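Local coordinates for putative alpha-L-fucosidase (PDB 4H41), which is a putative alpha-L-fucosidase with a TIM-barrel fold, probably hydrolysing fucose linkages in host glycans, although its substrate is not established, at residues 186-189 with 190-193; 219-222 with 223-227; 292-295 with 296-300; 310-313 with 314-317. All blocks are in the same frame, centred on the assembly; numbering follows the deposited sequence.

Interaction 1: 186-189 with 190-193; sequences DISN and GLPT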
ATOM      1  N   ASP B 186      23.833   0.136 -34.928  1.00 28.22           N
ATOM      2  CA  ASP B 186      24.458  -0.645 -36.012  1.00 28.11           C
ATOM      3  C   ASP B 186      23.581  -1.791 -36.466  1.00 32.05           C
ATOM      4  O   ASP B 186      23.374  -1.949 -37.664  1.00 32.07           O
ATOM      5  CB  ASP B 186      25.803  -1.224 -35.556  1.00 28.75           C
ATOM      6  CG  ASP B 186      26.950  -0.236 -35.502  1.00 37.83           C
ATOM      7  OD1 ASP B 186      26.795   0.889 -36.012  1.00 39.33           O
ATOM      8  OD2 ASP B 186      28.013  -0.592 -34.948  1.00 44.31           O
ATOM      9  N   ILE B 187      23.036  -2.587 -35.511  1.00 27.45           N
ATOM     10  CA  ILE B 187      22.277  -3.768 -35.885  1.00 26.28           C
ATOM     11  C   ILE B 187      20.945  -3.401 -36.499  1.00 30.56           C
ATOM     12  O   ILE B 187      20.411  -4.183 -37.268  1.00 29.05           O
ATOM     13  CB  ILE B 187      22.103  -4.740 -34.679  1.00 29.13           C
ATOM     14  CG1 ILE B 187      21.939  -6.187 -35.166  1.00 31.43           C
ATOM     15  CG2 ILE B 187      20.947  -4.306 -33.733  1.00 26.58           C
ATOM     16  CD1 ILE B 187      22.033  -7.159 -34.134  1.00 40.08           C
ATOM     17  N   SER B 188      20.362  -2.259 -36.111  1.00 27.76           N
ATOM     18  CA  SER B 188      19.009  -1.901 -36.545  1.00 27.16           C
ATOM     19  C   SER B 188      18.992  -0.841 -37.631  1.00 32.45           C
ATOM     20  O   SER B 188      17.917  -0.325 -37.952  1.00 32.45           O
ATOM     21  CB  SER B 188      18.201  -1.408 -35.351  1.00 30.89           C
ATOM     22  OG  SER B 188      18.675  -0.160 -34.868  1.00 28.38           O
ATOM     23  N   ASN B 189      20.146  -0.516 -38.180  1.00 30.89           N
ATOM     24  CA  ASN B 189      20.291   0.503 -39.219  1.00 31.79           C
ATOM     25  C   ASN B 189      19.788   1.878 -38.738  1.00 35.84           C
ATOM     26  O   ASN B 189      19.081   2.580 -39.450  1.00 36.67           O
ATOM     27  CB  ASN B 189      19.583   0.058 -40.520  1.00 37.22           C
ATOM     28  CG  ASN B 189      19.935   0.921 -41.719  1.00 56.15           C
ATOM     29  OD1 ASN B 189      21.030   1.483 -41.803  1.00 44.92           O
ATOM     30  ND2 ASN B 189      18.985   1.117 -42.620  1.00 47.42           N
ATOM     31  N   GLY B 190      20.154   2.231 -37.519  1.00 31.26           N
ATOM     32  CA  GLY B 190      19.908   3.550 -36.968  1.00 29.60           C
ATOM     33  C   GLY B 190      18.609   3.842 -36.269  1.00 28.16           C
ATOM     34  O   GLY B 190      18.232   4.998 -36.193  1.00 26.25           O
ATOM     35  N   LEU B 191      17.935   2.857 -35.674  1.00 24.02           N
ATOM     36  CA  LEU B 191      16.726   3.203 -34.917  1.00 23.11           C
ATOM     37  C   LEU B 191      17.077   4.097 -33.725  1.00 25.52           C
ATOM     38  O   LEU B 191      18.201   4.071 -33.203  1.00 23.94           O
ATOM     39  CB  LEU B 191      16.032   1.942 -34.407  1.00 22.86           C
ATOM     40  CG  LEU B 191      15.382   1.059 -35.444  1.00 26.89           C
ATOM     41  CD1 LEU B 191      14.751  -0.149 -34.779  1.00 27.02           C
ATOM     42  CD2 LEU B 191      14.314   1.813 -36.222  1.00 32.14           C
ATOM     43  N   PRO B 192      16.119   4.886 -33.270  1.00 21.59           N
ATOM     44  CA  PRO B 192      16.395   5.772 -32.133  1.00 22.16           C
ATOM     45  C   PRO B 192      16.710   5.051 -30.846  1.00 24.15           C
ATOM     46  O   PRO B 192      16.230   3.944 -30.603  1.00 23.69           O
ATOM     47  CB  PRO B 192      15.107   6.588 -31.974  1.00 23.96           C
ATOM     48  CG  PRO B 192      14.095   5.954 -32.821  1.00 27.36           C
ATOM     49  CD  PRO B 192      14.767   5.097 -33.828  1.00 23.44           C
ATOM     50  N   THR B 193      17.507   5.696 -30.011  1.00 21.53           N
ATOM     51  CA  THR B 193      17.881   5.214 -28.679  1.00 19.87           C
ATOM     52  C   THR B 193      17.647   6.322 -27.644  1.00 20.49           C
ATOM     53  O   THR B 193      17.706   7.509 -27.966  1.00 20.06           O
ATOM     54  CB  THR B 193      19.361   4.827 -28.677  1.00 23.52           C
ATOM     55  OG1 THR B 193      20.064   6.003 -29.054  1.00 25.28           O
ATOM     56  CG2 THR B 193      19.702   3.680 -29.648  1.00 21.02           C
TER
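Ser-188 and Leu-191 meet in the alpha-to-beta turn that carries the chain from helix 173-187 into strand 193-195 of the TIM barrel. Ser-188 is the first residue to depart from helical geometry, and the reversal is completed by two residues with positive phi, Asn-189 and Gly-190.

The polar part of the contact is one hydrogen bond, from Leu-191 N to Ser-188 OG over 3.2 Å, with a moderately bent N-H...O angle of 153°. It closes the turn, fastening Leu-191 to the residue that follows the helix. The same hydroxyl also bonds to Cys-184 O, one turn back, which makes the link to the helix, and to Trp-160 NE1 of strand 157-162, so a buried oxygen is gripped from helix, loop and strand at once. With chi1 at 69°, OG stands between the backbone N and the carbonyl carbon of Ser-188, where it can meet the helix carbonyl and the loop amide together.

The apolar part lies beside this bond. Leu-191 turns its branch point and one methyl over the serine methylene, with Leu-191 CG and CD1 each 3.7 Å from Ser-188 CB. Trp-147 of helix 136-151, together with Phe-157 and Trp-160, packs round the leucine, whose side chain comes within about 4 Å of a bound polyether, probably from the crystallisation liquor. At the turn itself the hydroxyl also touches the leucine's beta carbon, Ser-188 OG lying 3.4 Å from Leu-191 CB.

Interaction 2: 219-222 with 223-227; sequences VQQH and EKEWN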
ATOM      1  N   VAL B 219      22.447  22.613  -9.101  1.00 23.64           N
ATOM      2  CA  VAL B 219      22.240  22.722 -10.547  1.00 23.06           C
ATOM      3  C   VAL B 219      23.592  22.769 -11.259  1.00 24.81           C
ATOM      4  O   VAL B 219      23.759  22.145 -12.296  1.00 21.66           O
ATOM      5  CB  VAL B 219      21.419  23.994 -10.905  1.00 29.63           C
ATOM      6  CG1 VAL B 219      21.427  24.244 -12.402  1.00 30.35           C
ATOM      7  CG2 VAL B 219      20.003  23.871 -10.410  1.00 29.52           C
ATOM      8  N   GLN B 220      24.569  23.506 -10.674  1.00 21.06           N
ATOM      9  CA  GLN B 220      25.896  23.679 -11.250  1.00 21.80           C
ATOM     10  C   GLN B 220      26.650  22.359 -11.358  1.00 24.07           C
ATOM     11  O   GLN B 220      27.251  22.090 -12.406  1.00 22.91           O
ATOM     12  CB  GLN B 220      26.720  24.692 -10.424  1.00 24.45           C
ATOM     13  CG  GLN B 220      26.104  26.101 -10.399  1.00 42.09           C
ATOM     14  CD  GLN B 220      25.152  26.408  -9.233  1.00 60.38           C
ATOM     15  OE1 GLN B 220      24.329  25.578  -8.791  1.00 34.14           O
ATOM     16  NE2 GLN B 220      25.176  27.654  -8.756  1.00 68.68           N
ATOM     17  N   GLN B 221      26.631  21.541 -10.304  1.00 22.94           N
ATOM     18  CA  GLN B 221      27.334  20.239 -10.320  1.00 22.28           C
ATOM     19  C   GLN B 221      26.629  19.249 -11.242  1.00 21.73           C
ATOM     20  O   GLN B 221      27.290  18.494 -11.945  1.00 23.16           O
ATOM     21  CB  GLN B 221      27.447  19.679  -8.901  1.00 24.53           C
ATOM     22  CG  GLN B 221      28.402  18.496  -8.760  1.00 30.21           C
ATOM     23  CD  GLN B 221      29.823  18.778  -9.182  1.00 33.67           C
ATOM     24  OE1 GLN B 221      30.337  19.900  -9.065  1.00 31.59           O
ATOM     25  NE2 GLN B 221      30.489  17.779  -9.714  1.00 30.15           N
ATOM     26  N   HIS B 222      25.309  19.260 -11.261  1.00 17.03           N
ATOM     27  CA  HIS B 222      24.531  18.420 -12.171  1.00 18.33           C
ATOM     28  C   HIS B 222      24.905  18.759 -13.614  1.00 21.23           C
ATOM     29  O   HIS B 222      25.193  17.872 -14.381  1.00 20.93           O
ATOM     30  CB  HIS B 222      23.040  18.652 -11.929  1.00 18.10           C
ATOM     31  CG  HIS B 222      22.135  17.989 -12.917  1.00 19.43           C
ATOM     32  ND1 HIS B 222      21.707  16.681 -12.740  1.00 19.05           N
ATOM     33  CD2 HIS B 222      21.569  18.494 -14.035  1.00 20.20           C
ATOM     34  CE1 HIS B 222      20.904  16.428 -13.756  1.00 19.55           C
ATOM     35  NE2 HIS B 222      20.804  17.491 -14.574  1.00 20.68           N
ATOM     36  N   GLU B 223      24.984  20.064 -13.954  1.00 21.71           N
ATOM     37  CA  GLU B 223      25.329  20.469 -15.322  1.00 19.31           C
ATOM     38  C   GLU B 223      26.750  20.028 -15.666  1.00 21.14           C
ATOM     39  O   GLU B 223      27.029  19.594 -16.787  1.00 20.61           O
ATOM     40  CB  GLU B 223      25.182  21.980 -15.496  1.00 21.12           C
ATOM     41  CG  GLU B 223      25.518  22.453 -16.894  1.00 27.29           C
ATOM     42  CD  GLU B 223      25.314  23.937 -17.127  1.00 44.33           C
ATOM     43  OE1 GLU B 223      24.828  24.619 -16.203  1.00 37.28           O
ATOM     44  OE2 GLU B 223      25.720  24.430 -18.201  1.00 47.20           O
ATOM     45  N   LYS B 224      27.655  20.184 -14.739  1.00 19.44           N
ATOM     46  CA  LYS B 224      29.047  19.814 -14.981  1.00 20.34           C
ATOM     47  C   LYS B 224      29.170  18.343 -15.316  1.00 24.19           C
ATOM     48  O   LYS B 224      29.837  17.967 -16.296  1.00 24.65           O
ATOM     49  CB  LYS B 224      29.889  20.150 -13.752  1.00 22.08           C
ATOM     50  CG  LYS B 224      31.367  19.771 -13.913  1.00 31.53           C
ATOM     51  CD  LYS B 224      32.147  20.058 -12.653  1.00 49.25           C
ATOM     52  CE  LYS B 224      33.633  19.711 -12.802  1.00 59.64           C
ATOM     53  NZ  LYS B 224      33.927  18.258 -12.616  1.00 81.27           N
ATOM     54  N   GLU B 225      28.528  17.510 -14.543  1.00 19.85           N
ATOM     55  CA  GLU B 225      28.656  16.079 -14.758  1.00 20.62           C
ATOM     56  C   GLU B 225      27.925  15.608 -16.023  1.00 23.33           C
ATOM     57  O   GLU B 225      28.464  14.812 -16.780  1.00 22.53           O
ATOM     58  CB  GLU B 225      28.172  15.292 -13.532  1.00 21.89           C
ATOM     59  CG  GLU B 225      29.060  15.555 -12.314  1.00 24.14           C
ATOM     60  CD  GLU B 225      28.736  14.795 -11.042  1.00 32.19           C
ATOM     61  OE1 GLU B 225      27.907  13.860 -11.086  1.00 25.01           O
ATOM     62  OE2 GLU B 225      29.277  15.164  -9.973  1.00 27.24           O
ATOM     63  N   TRP B 226      26.733  16.126 -16.271  1.00 19.91           N
ATOM     64  CA  TRP B 226      25.968  15.717 -17.435  1.00 18.83           C
ATOM     65  C   TRP B 226      26.515  16.313 -18.715  1.00 22.36           C
ATOM     66  O   TRP B 226      26.397  15.690 -19.765  1.00 21.84           O
ATOM     67  CB  TRP B 226      24.486  15.995 -17.227  1.00 16.11           C
ATOM     68  CG  TRP B 226      23.911  14.915 -16.379  1.00 17.24           C
ATOM     69  CD1 TRP B 226      23.772  14.911 -15.019  1.00 20.14           C
ATOM     70  CD2 TRP B 226      23.596  13.591 -16.817  1.00 16.94           C
ATOM     71  NE1 TRP B 226      23.349  13.675 -14.594  1.00 19.90           N
ATOM     72  CE2 TRP B 226      23.239  12.843 -15.677  1.00 21.49           C
ATOM     73  CE3 TRP B 226      23.567  12.968 -18.077  1.00 18.64           C
ATOM     74  CZ2 TRP B 226      22.782  11.521 -15.762  1.00 21.07           C
ATOM     75  CZ3 TRP B 226      23.135  11.655 -18.160  1.00 21.25           C
ATOM     76  CH2 TRP B 226      22.785  10.933 -17.016  1.00 22.45           C
ATOM     77  N   ASN B 227      27.231  17.434 -18.628  1.00 20.87           N
ATOM     78  CA  ASN B 227      27.957  17.967 -19.787  1.00 22.06           C
ATOM     79  C   ASN B 227      28.980  16.934 -20.251  1.00 25.36           C
ATOM     80  O   ASN B 227      29.099  16.640 -21.444  1.00 25.49           O
ATOM     81  CB  ASN B 227      28.640  19.288 -19.420  1.00 29.99           C
ATOM     82  CG  ASN B 227      29.397  19.877 -20.542  1.00 39.36           C
ATOM     83  OD1 ASN B 227      28.812  20.199 -21.574  1.00 28.80           O
ATOM     84  ND2 ASN B 227      30.707  20.021 -20.395  1.00 35.17           N
TER
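Gln-221 reaches one turn forward along helix 219-233 to Glu-225, and its NE2 donates to Glu-225 OE2 over 2.9 Å in an almost perfectly straight bond (179°). The acceptor lies in the plane of the glutamine amide, whereas the donor approaches OE2 from its anti side, with amide and carboxylate planes 76° apart. A bend at chi2 turns the amide of Gln-221 towards the Glu-225 carboxylate. Glu-225 OE1 is taken by Arg-168 NE, in a salt bridge, and by Ala-169 N, so both carboxylate oxygens are engaged.

The backbone supplies the regular alpha-helical ladder, with Glu-223 N, Lys-224 N, Glu-225 N and Trp-226 N donating to the carbonyls four residues earlier. On the buried side, Trp-226 CD1 sits over one face of the His-222 ring, 3.5 Å from its CE1, with the two ring planes inclined at 39°. Both rings are tethered by nitrogen: His-222 NE2 bonds to Asn-259 OD1 and Trp-226 NE1 to Ser-167 O. Glu-223 pairs with Lys-261.

The helix thus lies against helix 252-266 and presses both aromatic rings onto Phe-242 of barrel strand 239-243.

Interaction 3: 292-295 with 296-300; sequences KLRM and KLEAA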
ATOM      1  N   LYS B 292       0.215  17.856  -9.046  1.00 12.80           N
ATOM      2  CA  LYS B 292       1.675  17.704  -9.093  1.00 13.52           C
ATOM      3  C   LYS B 292       2.121  17.311 -10.488  1.00 15.71           C
ATOM      4  O   LYS B 292       3.113  17.862 -11.000  1.00 15.00           O
ATOM      5  CB  LYS B 292       2.156  16.675  -8.076  1.00 15.06           C
ATOM      6  CG  LYS B 292       1.988  17.143  -6.632  1.00 18.21           C
ATOM      7  CD  LYS B 292       2.302  16.022  -5.647  1.00 18.36           C
ATOM      8  CE  LYS B 292       2.056  16.466  -4.210  1.00 20.82           C
ATOM      9  NZ  LYS B 292       2.463  15.385  -3.267  1.00 27.73           N
ATOM     10  N   LEU B 293       1.409  16.364 -11.119  1.00 14.18           N
ATOM     11  CA  LEU B 293       1.728  15.940 -12.484  1.00 14.01           C
ATOM     12  C   LEU B 293       1.577  17.159 -13.423  1.00 17.62           C
ATOM     13  O   LEU B 293       2.419  17.403 -14.298  1.00 16.47           O
ATOM     14  CB  LEU B 293       0.812  14.813 -12.943  1.00 13.78           C
ATOM     15  CG  LEU B 293       1.088  14.292 -14.360  1.00 16.96           C
ATOM     16  CD1 LEU B 293       2.494  13.799 -14.533  1.00 15.68           C
ATOM     17  CD2 LEU B 293       0.151  13.148 -14.720  1.00 17.58           C
ATOM     18  N   ARG B 294       0.493  17.907 -13.233  1.00 15.96           N
ATOM     19  CA  ARG B 294       0.181  19.092 -14.066  1.00 16.43           C
ATOM     20  C   ARG B 294       1.350  20.072 -13.975  1.00 17.53           C
ATOM     21  O   ARG B 294       1.773  20.605 -14.965  1.00 19.36           O
ATOM     22  CB  ARG B 294      -1.135  19.761 -13.607  1.00 17.87           C
ATOM     23  CG  ARG B 294      -1.452  20.940 -14.415  1.00 29.26           C
ATOM     24  CD  ARG B 294      -2.658  21.709 -13.969  1.00 25.72           C
ATOM     25  NE  ARG B 294      -2.692  21.998 -12.553  1.00 34.05           N
ATOM     26  CZ  ARG B 294      -2.064  22.985 -11.923  1.00 33.02           C
ATOM     27  NH1 ARG B 294      -1.322  23.852 -12.599  1.00 28.90           N
ATOM     28  NH2 ARG B 294      -2.219  23.149 -10.625  1.00 27.74           N
HETATM   29  N   MSE B 295       1.810  20.361 -12.773  1.00 15.83           N
HETATM   30  CA  MSE B 295       2.916  21.327 -12.614  1.00 15.57           C
HETATM   31  C   MSE B 295       4.195  20.849 -13.327  1.00 18.03           C
HETATM   32  O   MSE B 295       4.905  21.667 -13.911  1.00 16.03           O
HETATM   33  CB  MSE B 295       3.175  21.571 -11.135  1.00 16.48           C
HETATM   34  CG  MSE B 295       2.115  22.408 -10.493  1.00 23.60           C
HETATM   35 SE   MSE B 295       2.667  22.712  -8.596  0.75 30.85          SE
HETATM   36  CE  MSE B 295       3.243  21.034  -7.929  1.00 29.81           C
ATOM     37  N   LYS B 296       4.469  19.542 -13.337  1.00 14.29           N
ATOM     38  CA  LYS B 296       5.655  18.994 -13.996  1.00 13.37           C
ATOM     39  C   LYS B 296       5.521  19.087 -15.490  1.00 18.22           C
ATOM     40  O   LYS B 296       6.502  19.449 -16.149  1.00 17.31           O
ATOM     41  CB  LYS B 296       5.907  17.544 -13.534  1.00 14.61           C
ATOM     42  CG  LYS B 296       6.267  17.502 -12.062  1.00 20.37           C
ATOM     43  CD  LYS B 296       6.678  16.141 -11.526  1.00 23.67           C
ATOM     44  CE  LYS B 296       5.724  15.024 -11.820  1.00 15.91           C
ATOM     45  NZ  LYS B 296       6.248  13.719 -11.333  1.00 16.90           N
ATOM     46  N   LEU B 297       4.327  18.845 -16.044  1.00 14.69           N
ATOM     47  CA  LEU B 297       4.117  18.945 -17.487  1.00 13.71           C
ATOM     48  C   LEU B 297       4.126  20.414 -17.932  1.00 17.30           C
ATOM     49  O   LEU B 297       4.566  20.728 -19.043  1.00 16.08           O
ATOM     50  CB  LEU B 297       2.808  18.249 -17.898  1.00 13.33           C
ATOM     51  CG  LEU B 297       2.769  16.715 -17.641  1.00 15.04           C
ATOM     52  CD1 LEU B 297       1.405  16.169 -18.046  1.00 15.96           C
ATOM     53  CD2 LEU B 297       3.851  15.975 -18.405  1.00 13.55           C
ATOM     54  N   GLU B 298       3.626  21.311 -17.049  1.00 14.32           N
ATOM     55  CA  GLU B 298       3.641  22.746 -17.325  1.00 14.25           C
ATOM     56  C   GLU B 298       5.094  23.253 -17.400  1.00 17.23           C
ATOM     57  O   GLU B 298       5.420  24.051 -18.261  1.00 18.27           O
ATOM     58  CB  GLU B 298       2.837  23.540 -16.290  1.00 14.49           C
ATOM     59  CG  GLU B 298       1.349  23.340 -16.473  1.00 14.18           C
ATOM     60  CD  GLU B 298       0.460  23.974 -15.424  1.00 21.11           C
ATOM     61  OE1 GLU B 298       0.991  24.545 -14.439  1.00 22.48           O
ATOM     62  OE2 GLU B 298      -0.781  23.871 -15.575  1.00 21.98           O
ATOM     63  N   ALA B 299       5.949  22.815 -16.492  1.00 14.42           N
ATOM     64  CA  ALA B 299       7.361  23.197 -16.508  1.00 15.68           C
ATOM     65  C   ALA B 299       8.058  22.674 -17.775  1.00 19.58           C
ATOM     66  O   ALA B 299       8.875  23.384 -18.366  1.00 17.20           O
ATOM     67  CB  ALA B 299       8.044  22.670 -15.274  1.00 16.55           C
ATOM     68  N   ALA B 300       7.745  21.439 -18.202  1.00 17.19           N
ATOM     69  CA  ALA B 300       8.357  20.889 -19.417  1.00 15.75           C
ATOM     70  C   ALA B 300       7.988  21.716 -20.638  1.00 17.93           C
ATOM     71  O   ALA B 300       8.827  21.970 -21.509  1.00 17.94           O
ATOM     72  CB  ALA B 300       7.928  19.444 -19.615  1.00 15.65           C
TER
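Arg-294 and Glu-298, one turn apart, form a salt bridge along helix 290-302, while Leu-293, Leu-297 and Lys-296 make up the close-packed inner side. Towards the interior, Leu-293 CG lies 4.1 Å from Leu-297 CD1, and Leu-297 continues the layer onto Tyr-333 and Phe-337 of helix 324-337. The aliphatic part of Lys-296 hugs the preceding turn, its CG only 3.3 Å from Lys-292 O. A bend at chi3 (-52°) turns the rest of this chain towards the partners of NZ, Asp-244 OD1 in a salt bridge and Glu-275 O.

The other side is more open. Met-295, a selenomethionine, and Glu-298 are both partly exposed, and Met-295 has little to touch within the helix beyond the backbone; Phe-81 of the second subunit packs against it.

In the bridge itself, Arg-294 NH1 donates to Glu-298 OE2 over 3.0 Å at 169°. The carboxylate oxygen lies in the guanidinium plane and is met on its syn side but from well out of the carboxylate plane, the two groups' planes being 54° apart. Arg-294 NE pairs with Asp-291 OD1, and NH2 makes a weak bond to Met-96 O of the second subunit. Carboxylates before and after it on the helix would be expected to stabilise the arginine's positive charge and hold its guanidinium steady against the subunit interface.

Interaction 4: 310-313 with 314-317; sequences TFEF and SHFM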
ATOM      1  N   THR B 310       5.878   8.741 -19.551  1.00 15.08           N
ATOM      2  CA  THR B 310       5.640   8.536 -18.134  1.00 13.95           C
ATOM      3  C   THR B 310       5.978   7.136 -17.694  1.00 18.15           C
ATOM      4  O   THR B 310       5.741   6.169 -18.421  1.00 16.70           O
ATOM      5  CB  THR B 310       4.132   8.835 -17.790  1.00 17.08           C
ATOM      6  OG1 THR B 310       3.913   8.773 -16.373  1.00 18.84           O
ATOM      7  CG2 THR B 310       3.152   7.854 -18.455  1.00 15.22           C
ATOM      8  N   PHE B 311       6.500   7.046 -16.490  1.00 15.30           N
ATOM      9  CA  PHE B 311       6.516   5.831 -15.675  1.00 14.28           C
ATOM     10  C   PHE B 311       5.355   6.066 -14.698  1.00 17.97           C
ATOM     11  O   PHE B 311       5.484   6.909 -13.813  1.00 14.95           O
ATOM     12  CB  PHE B 311       7.842   5.591 -14.963  1.00 15.74           C
ATOM     13  CG  PHE B 311       7.873   4.233 -14.304  1.00 16.62           C
ATOM     14  CD1 PHE B 311       7.268   4.029 -13.075  1.00 16.62           C
ATOM     15  CD2 PHE B 311       8.352   3.124 -14.990  1.00 17.76           C
ATOM     16  CE1 PHE B 311       7.169   2.766 -12.526  1.00 17.16           C
ATOM     17  CE2 PHE B 311       8.274   1.854 -14.430  1.00 19.54           C
ATOM     18  CZ  PHE B 311       7.690   1.683 -13.194  1.00 17.57           C
ATOM     19  N   GLU B 312       4.210   5.394 -14.831  1.00 15.59           N
ATOM     20  CA  GLU B 312       3.875   4.350 -15.798  1.00 14.32           C
ATOM     21  C   GLU B 312       2.380   4.334 -15.966  1.00 15.72           C
ATOM     22  O   GLU B 312       1.666   4.325 -14.960  1.00 16.80           O
ATOM     23  CB  GLU B 312       4.369   2.980 -15.293  1.00 16.62           C
ATOM     24  CG  GLU B 312       4.267   1.878 -16.335  1.00 22.84           C
ATOM     25  CD  GLU B 312       3.455   0.637 -15.993  1.00 23.52           C
ATOM     26  OE1 GLU B 312       2.635   0.709 -15.055  1.00 20.66           O
ATOM     27  OE2 GLU B 312       3.613  -0.398 -16.682  1.00 20.43           O
ATOM     28  N   PHE B 313       1.909   4.327 -17.181  1.00 14.03           N
ATOM     29  CA  PHE B 313       0.467   4.413 -17.424  1.00 13.59           C
ATOM     30  C   PHE B 313      -0.329   3.289 -16.780  1.00 17.51           C
ATOM     31  O   PHE B 313      -1.326   3.581 -16.096  1.00 13.08           O
ATOM     32  CB  PHE B 313       0.177   4.447 -18.910  1.00 13.43           C
ATOM     33  CG  PHE B 313      -1.279   4.538 -19.256  1.00 13.58           C
ATOM     34  CD1 PHE B 313      -2.041   3.390 -19.434  1.00 15.23           C
ATOM     35  CD2 PHE B 313      -1.884   5.764 -19.456  1.00 14.91           C
ATOM     36  CE1 PHE B 313      -3.399   3.472 -19.728  1.00 16.35           C
ATOM     37  CE2 PHE B 313      -3.251   5.843 -19.720  1.00 17.69           C
ATOM     38  CZ  PHE B 313      -3.994   4.694 -19.874  1.00 15.99           C
ATOM     39  N   SER B 314       0.039   2.032 -17.046  1.00 16.10           N
ATOM     40  CA  SER B 314      -0.792   0.887 -16.613  1.00 15.40           C
ATOM     41  C   SER B 314      -1.114   0.863 -15.111  1.00 17.24           C
ATOM     42  O   SER B 314      -2.204   0.439 -14.749  1.00 17.15           O
ATOM     43  CB  SER B 314      -0.188  -0.428 -17.043  1.00 16.29           C
ATOM     44  OG  SER B 314      -0.098  -0.412 -18.466  1.00 18.69           O
ATOM     45  N   HIS B 315      -0.158   1.188 -14.254  1.00 13.33           N
ATOM     46  CA  HIS B 315      -0.410   1.214 -12.820  1.00 12.86           C
ATOM     47  C   HIS B 315      -0.945   2.535 -12.339  1.00 14.64           C
ATOM     48  O   HIS B 315      -1.747   2.575 -11.378  1.00 13.99           O
ATOM     49  CB  HIS B 315       0.881   0.932 -12.040  1.00 12.42           C
ATOM     50  CG  HIS B 315       1.309  -0.505 -12.045  1.00 15.53           C
ATOM     51  ND1 HIS B 315       2.000  -1.047 -13.099  1.00 16.63           N
ATOM     52  CD2 HIS B 315       1.147  -1.460 -11.100  1.00 17.37           C
ATOM     53  CE1 HIS B 315       2.236  -2.311 -12.772  1.00 15.62           C
ATOM     54  NE2 HIS B 315       1.780  -2.579 -11.557  1.00 16.29           N
ATOM     55  N   PHE B 316      -0.412   3.637 -12.880  1.00 12.97           N
ATOM     56  CA  PHE B 316      -0.652   4.934 -12.273  1.00 12.08           C
ATOM     57  C   PHE B 316      -1.609   5.871 -12.993  1.00 16.53           C
ATOM     58  O   PHE B 316      -2.033   6.828 -12.359  1.00 14.92           O
ATOM     59  CB  PHE B 316       0.679   5.620 -11.989  1.00 11.85           C
ATOM     60  CG  PHE B 316       1.541   4.735 -11.109  1.00 11.44           C
ATOM     61  CD1 PHE B 316       1.182   4.476  -9.797  1.00 12.72           C
ATOM     62  CD2 PHE B 316       2.687   4.129 -11.607  1.00 14.24           C
ATOM     63  CE1 PHE B 316       1.956   3.646  -8.983  1.00 12.66           C
ATOM     64  CE2 PHE B 316       3.477   3.311 -10.777  1.00 15.62           C
ATOM     65  CZ  PHE B 316       3.078   3.045  -9.490  1.00 14.74           C
HETATM   66  N   MSE B 317      -2.003   5.601 -14.241  1.00 13.49           N
HETATM   67  CA  MSE B 317      -2.979   6.426 -14.946  1.00 12.72           C
HETATM   68  C   MSE B 317      -4.075   5.641 -15.601  1.00 18.10           C
HETATM   69  O   MSE B 317      -4.950   6.243 -16.199  1.00 19.43           O
HETATM   70  CB  MSE B 317      -2.289   7.291 -16.016  1.00 14.04           C
HETATM   71  CG  MSE B 317      -1.197   8.116 -15.497  1.00 18.11           C
HETATM   72 SE   MSE B 317      -0.431   9.265 -16.936  0.75 23.57          SE
HETATM   73  CE  MSE B 317      -2.051  10.285 -17.369  1.00 20.57           C
TER
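Glu-312 OE1 is gripped twice by His-315, at 2.7 Å from His-315 ND1 and at 2.9 Å from the same residue's backbone N. Glu-312 occupies the N-cap position of the short helix 313-316, and the backbone bond is its capping bond; the ring bond adds a histidine-carboxylate pair. The two donors reach OE1 from opposite faces of the carboxylate plane, both on the syn side. OE1 lies close to the plane of the imidazole, and the ring bond is fairly straight at 160°. Glu-312 is bent at chi2 (-123°), which folds the carboxylate back over the first turn, and the peptide bond before the residue is cis.

Behind the cap, the main chain closes the turn through Phe-316 N to Glu-312 O and Met-317 N to Phe-313 O, the latter at 2.8 Å.

Apolar groups pack around the turn. Phe-311 CE1 meets Phe-316 CE2 at 4.1 Å, near the plane of the Phe-316 ring; Phe-311 also comes within about 3 Å of an unidentified bound molecule, probably from the crystallisation liquor, though such molecules often mark pockets. Phe-313 crosses Met-317, a selenomethionine, at about a right angle, with Phe-313 CD2 3.8 Å from Met-317 CB. The selenium of Met-317 lies 4.1 Å from Thr-310 CG2, and its side chain also packs on Ile-34, Leu-329 and Tyr-333.

Since OE2 of Glu-312 accepts from Asp-40 N and His-315 NE2 bonds to Pro-47 O, carboxylate and imidazole are each anchored at two atoms, which implies that neither can rotate without giving up hydrogen bonds.

How the interactions relate
The four contacts follow one another along a single eight-stranded barrel. Interaction 1 leads into strand 193-195, interaction 2 lies on the helix before strand 239-243, and interaction 3 on the helix before strand 307-310, whose end opens interaction 4. The last two are therefore neighbours, with centres about 16 Å apart and nearest atoms about 4 Å apart, whereas interactions 1 and 3 lie on opposite sides of the chain's centre, 32 Å between centres. Interaction 4 is at the carboxyl end of a barrel strand, where TIM-barrel enzymes usually carry their active sites, and beside an unidentified ligand. Interaction 1, whose centre is about 27 Å from that of interaction 4, borders a bound polyether instead.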